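Local coordinates for protein dihydroorotase (Saccharomyces cerevisiae S288C, PDB 6L0A) that catalyses the reversible cyclisation of N-carbamoyl-L-aspartate to (S)-dihydroorotate, a zinc-dependent step of de novo pyrimidine biosynthesis, at residues V2-H14 and E318-K330. Numbering follows the deposited sequence.
With ZN (zinc ion), chain K.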
# COMPACT_ATOMS: atom_id res chain seq x y z
N VAL C 2 12.75 18.31 35.52
CA VAL C 2 12.28 17.57 34.37
C VAL C 2 11.15 16.63 34.80
O VAL C 2 11.21 16.05 35.89
CB VAL C 2 13.43 16.78 33.69
CG1 VAL C 2 12.90 15.92 32.55
CG2 VAL C 2 14.50 17.74 33.19
N GLN C 3 10.11 16.49 33.98
CA GLN C 3 9.07 15.52 34.28
C GLN C 3 9.58 14.12 34.02
O GLN C 3 10.19 13.85 32.98
CB GLN C 3 7.81 15.78 33.46
CG GLN C 3 6.67 14.86 33.85
CD GLN C 3 5.38 15.11 33.08
OE1 GLN C 3 5.27 16.09 32.34
NE2 GLN C 3 4.40 14.23 33.26
N GLU C 4 9.34 13.21 34.97
CA GLU C 4 9.84 11.84 34.89
C GLU C 4 8.73 10.86 35.23
O GLU C 4 7.82 11.18 36.01
CB GLU C 4 11.02 11.60 35.83
CG GLU C 4 12.27 12.35 35.46
CD GLU C 4 13.47 11.90 36.27
OE1 GLU C 4 13.26 11.36 37.37
OE2 GLU C 4 14.61 12.09 35.81
N ILE C 5 8.80 9.67 34.63
CA ILE C 5 7.90 8.57 34.93
C ILE C 5 8.73 7.31 35.13
O ILE C 5 9.57 6.97 34.29
CB ILE C 5 6.85 8.35 33.83
CG1 ILE C 5 6.07 9.65 33.55
CG2 ILE C 5 5.90 7.23 34.22
CD1 ILE C 5 4.89 9.46 32.61
N ASP C 6 8.52 6.64 36.26
CA ASP C 6 9.25 5.43 36.60
C ASP C 6 8.46 4.27 36.02
O ASP C 6 7.41 3.89 36.55
CB ASP C 6 9.41 5.31 38.12
CG ASP C 6 10.34 4.17 38.53
OD1 ASP C 6 10.44 3.16 37.79
OD2 ASP C 6 10.96 4.29 39.60
N LEU C 7 8.95 3.71 34.92
CA LEU C 7 8.26 2.62 34.25
C LEU C 7 8.71 1.25 34.74
O LEU C 7 8.11 0.24 34.35
CB LEU C 7 8.46 2.73 32.73
CG LEU C 7 7.80 3.97 32.10
CD1 LEU C 7 8.15 4.10 30.63
CD2 LEU C 7 6.30 3.95 32.29
N GLY C 8 9.74 1.19 35.58
CA GLY C 8 10.13 -0.08 36.16
C GLY C 8 10.72 -1.03 35.14
O GLY C 8 11.56 -0.66 34.30
N LEU C 9 10.31 -2.30 35.23
CA LEU C 9 10.82 -3.35 34.35
C LEU C 9 9.92 -3.40 33.13
O LEU C 9 8.89 -4.07 33.11
CB LEU C 9 10.87 -4.69 35.08
CG LEU C 9 11.62 -4.68 36.41
CD1 LEU C 9 11.43 -5.99 37.16
CD2 LEU C 9 13.09 -4.38 36.17
N THR C 10 10.30 -2.67 32.10
CA THR C 10 9.54 -2.59 30.86
C THR C 10 9.71 -3.87 30.04
O THR C 10 10.77 -4.49 30.04
CB THR C 10 10.02 -1.40 30.04
OG1 THR C 10 11.45 -1.44 29.98
CG2 THR C 10 9.58 -0.09 30.67
N CYS C 11 8.66 -4.24 29.30
CA CYS C 11 8.75 -5.40 28.43
C CYS C 11 8.24 -5.08 27.03
O CYS C 11 7.24 -4.38 26.84
CB CYS C 11 7.96 -6.59 28.97
SG CYS C 11 6.31 -6.27 29.52
N ASP C 12 8.95 -5.62 26.04
CA ASP C 12 8.53 -5.62 24.64
C ASP C 12 8.33 -7.08 24.28
O ASP C 12 9.30 -7.84 24.14
CB ASP C 12 9.57 -4.93 23.76
CG ASP C 12 9.24 -5.01 22.29
OD1 ASP C 12 8.20 -5.61 21.93
OD2 ASP C 12 10.04 -4.48 21.50
N MET C 13 7.08 -7.49 24.15
CA MET C 13 6.80 -8.91 23.99
C MET C 13 6.75 -9.35 22.52
O MET C 13 6.09 -10.35 22.20
CB MET C 13 5.50 -9.26 24.73
CG MET C 13 5.66 -9.13 26.27
SD MET C 13 7.21 -9.82 26.93
CE MET C 13 6.77 -9.99 28.67
N HIS C 14 7.48 -8.67 21.64
CA HIS C 14 7.52 -9.08 20.22
C HIS C 14 8.72 -8.42 19.54
O HIS C 14 8.59 -7.34 18.97
CB HIS C 14 6.22 -8.72 19.53
CG HIS C 14 6.00 -9.44 18.24
ND1 HIS C 14 4.80 -10.03 17.91
CD2 HIS C 14 6.83 -9.66 17.19
CE1 HIS C 14 4.90 -10.59 16.71
NE2 HIS C 14 6.12 -10.38 16.25
N GLU C 318 13.94 -14.57 37.18
CA GLU C 318 14.39 -14.70 35.81
C GLU C 318 15.07 -13.44 35.29
O GLU C 318 15.65 -13.46 34.20
CB GLU C 318 13.24 -15.01 34.86
CG GLU C 318 12.08 -15.78 35.45
CD GLU C 318 10.98 -15.96 34.43
OE1 GLU C 318 11.32 -16.27 33.27
OE2 GLU C 318 9.80 -15.77 34.77
N VAL C 319 15.02 -12.36 36.04
CA VAL C 319 15.34 -11.05 35.50
C VAL C 319 16.85 -10.88 35.43
O VAL C 319 17.57 -11.13 36.40
CB VAL C 319 14.64 -9.96 36.32
CG1 VAL C 319 15.40 -8.70 36.24
CG2 VAL C 319 13.17 -9.76 35.75
N ALA C 320 17.35 -10.50 34.25
CA ALA C 320 18.78 -10.29 34.05
C ALA C 320 19.32 -9.06 34.77
O ALA C 320 20.53 -9.00 35.03
CB ALA C 320 19.10 -10.16 32.55
N SER C 321 18.49 -8.05 35.02
CA SER C 321 18.90 -6.82 35.67
C SER C 321 17.67 -6.15 36.27
O SER C 321 16.62 -6.08 35.62
CB SER C 321 19.60 -5.86 34.69
OG SER C 321 19.53 -4.52 35.15
N SER C 322 17.80 -5.67 37.50
CA SER C 322 16.69 -5.01 38.18
C SER C 322 16.63 -3.51 37.88
O SER C 322 15.78 -2.82 38.45
CB SER C 322 16.78 -5.23 39.69
OG SER C 322 18.09 -4.99 40.17
N ASP C 323 17.49 -3.01 36.98
CA ASP C 323 17.45 -1.60 36.59
C ASP C 323 16.05 -1.21 36.13
O ASP C 323 15.35 -2.00 35.48
CB ASP C 323 18.44 -1.31 35.46
CG ASP C 323 19.88 -1.44 35.90
OD1 ASP C 323 20.13 -1.61 37.11
OD2 ASP C 323 20.77 -1.39 35.02
N LYS C 324 15.65 0.01 36.46
CA LYS C 324 14.32 0.50 36.15
C LYS C 324 14.41 1.50 35.00
O LYS C 324 15.35 2.28 34.93
CB LYS C 324 13.69 1.18 37.37
CG LYS C 324 13.26 0.22 38.47
CD LYS C 324 13.33 0.88 39.85
CE LYS C 324 14.62 1.67 40.03
NZ LYS C 324 14.77 2.21 41.41
N ALA C 325 13.43 1.46 34.11
CA ALA C 325 13.42 2.36 32.97
C ALA C 325 12.73 3.66 33.38
O ALA C 325 11.56 3.64 33.79
CB ALA C 325 12.74 1.72 31.76
N ILE C 326 13.45 4.77 33.29
CA ILE C 326 12.93 6.08 33.69
C ILE C 326 12.67 6.89 32.43
O ILE C 326 13.60 7.21 31.68
CB ILE C 326 13.91 6.81 34.63
CG1 ILE C 326 14.30 5.91 35.81
CG2 ILE C 326 13.30 8.12 35.11
CD1 ILE C 326 13.13 5.52 36.69
N LEU C 327 11.41 7.23 32.21
CA LEU C 327 11.05 8.12 31.11
C LEU C 327 11.18 9.56 31.60
O LEU C 327 10.59 9.92 32.62
CB LEU C 327 9.63 7.83 30.64
CG LEU C 327 9.22 8.37 29.27
CD1 LEU C 327 9.68 7.43 28.17
CD2 LEU C 327 7.72 8.53 29.25
N PHE C 328 11.93 10.38 30.87
CA PHE C 328 12.07 11.78 31.27
C PHE C 328 11.86 12.71 30.07
O PHE C 328 12.26 12.38 28.95
CB PHE C 328 13.43 12.06 31.95
CG PHE C 328 14.63 11.82 31.08
CD1 PHE C 328 15.06 10.54 30.79
CD2 PHE C 328 15.36 12.89 30.59
CE1 PHE C 328 16.18 10.32 30.00
CE2 PHE C 328 16.48 12.68 29.80
CZ PHE C 328 16.89 11.39 29.51
N LYS C 329 11.25 13.86 30.35
CA LYS C 329 10.68 14.75 29.33
C LYS C 329 11.78 15.63 28.72
O LYS C 329 11.83 16.85 28.89
CB LYS C 329 9.57 15.59 29.95
CG LYS C 329 8.79 16.50 29.00
CD LYS C 329 7.84 15.73 28.10
CE LYS C 329 6.92 16.68 27.32
NZ LYS C 329 5.73 17.10 28.10
N LYS C 330 12.68 14.97 27.99
CA LYS C 330 13.72 15.64 27.21
C LYS C 330 13.44 15.38 25.74
O LYS C 330 13.55 14.24 25.26
CB LYS C 330 15.11 15.15 27.59
CG LYS C 330 16.20 15.52 26.58
CD LYS C 330 16.74 16.93 26.81
CE LYS C 330 17.47 17.46 25.57
NZ LYS C 330 16.63 18.41 24.79
ZN ZN K . 7.08 -10.12 14.34
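An antiparallel pairing of strands 4-8 and 324-328 ties the N-terminal end of the chain to a segment some 300 residues later, at the edge of a small sheet that continues into strand 354-362, apart from the TIM-barrel strands. The strand directions differ by 158°. Around the hydrogen-bonded pair Ile-5/Leu-327, Ile-5 N reaches Leu-327 O at 2.7 Å and Leu-327 N reaches Ile-5 O at 2.8 Å. Beyond it, Leu-7 and Gly-8 both face Ala-325, a classic beta bulge: Leu-7 N donates to Ala-325 O, while Ala-325 N donates to Gly-8 O at 2.8 Å. Gly-8 has phi 69°, which glycine adopts readily.

The two faces differ in chemistry. On one, Glu-4, Asp-6, Ile-326 and Phe-328 meet. Asp-6 turns its carboxylate over Ile-326, chi1 of -171° setting CG opposite the backbone N, and Ile-326 CD1 lies 3.6 Å from Asp-6 CG; Ile-326 CG2 sits 4.0 Å from Glu-4 OE1. Glu-4 lays CG 3.7 Å from Phe-328 CB, and its OE2 forms a salt bridge with Arg-360. Substituting an alanine for Ile-326 would probably open a gap beside both carboxylates, leaving that of Asp-6 held within the pair mainly by its weak bond from Gly-8 N. Leu-327 and Ile-5 lie on the other face, where Leu-7 CD1 reaches Leu-327 CB at 4.0 Å, and both leucines continue onto Leu-300 and Ile-284.

Past the bulge, Leu-9 CD2 rests 3.4 Å from Asp-323 O, and the chain enters barrel strand 11-15, which carries His-14, a zinc ligand with His-16 and Asp-258. Backbone bonds thus set the register, while isoleucine branches touch two carboxylates on one face and leucines pack the other against helices 283-293 and 300-312.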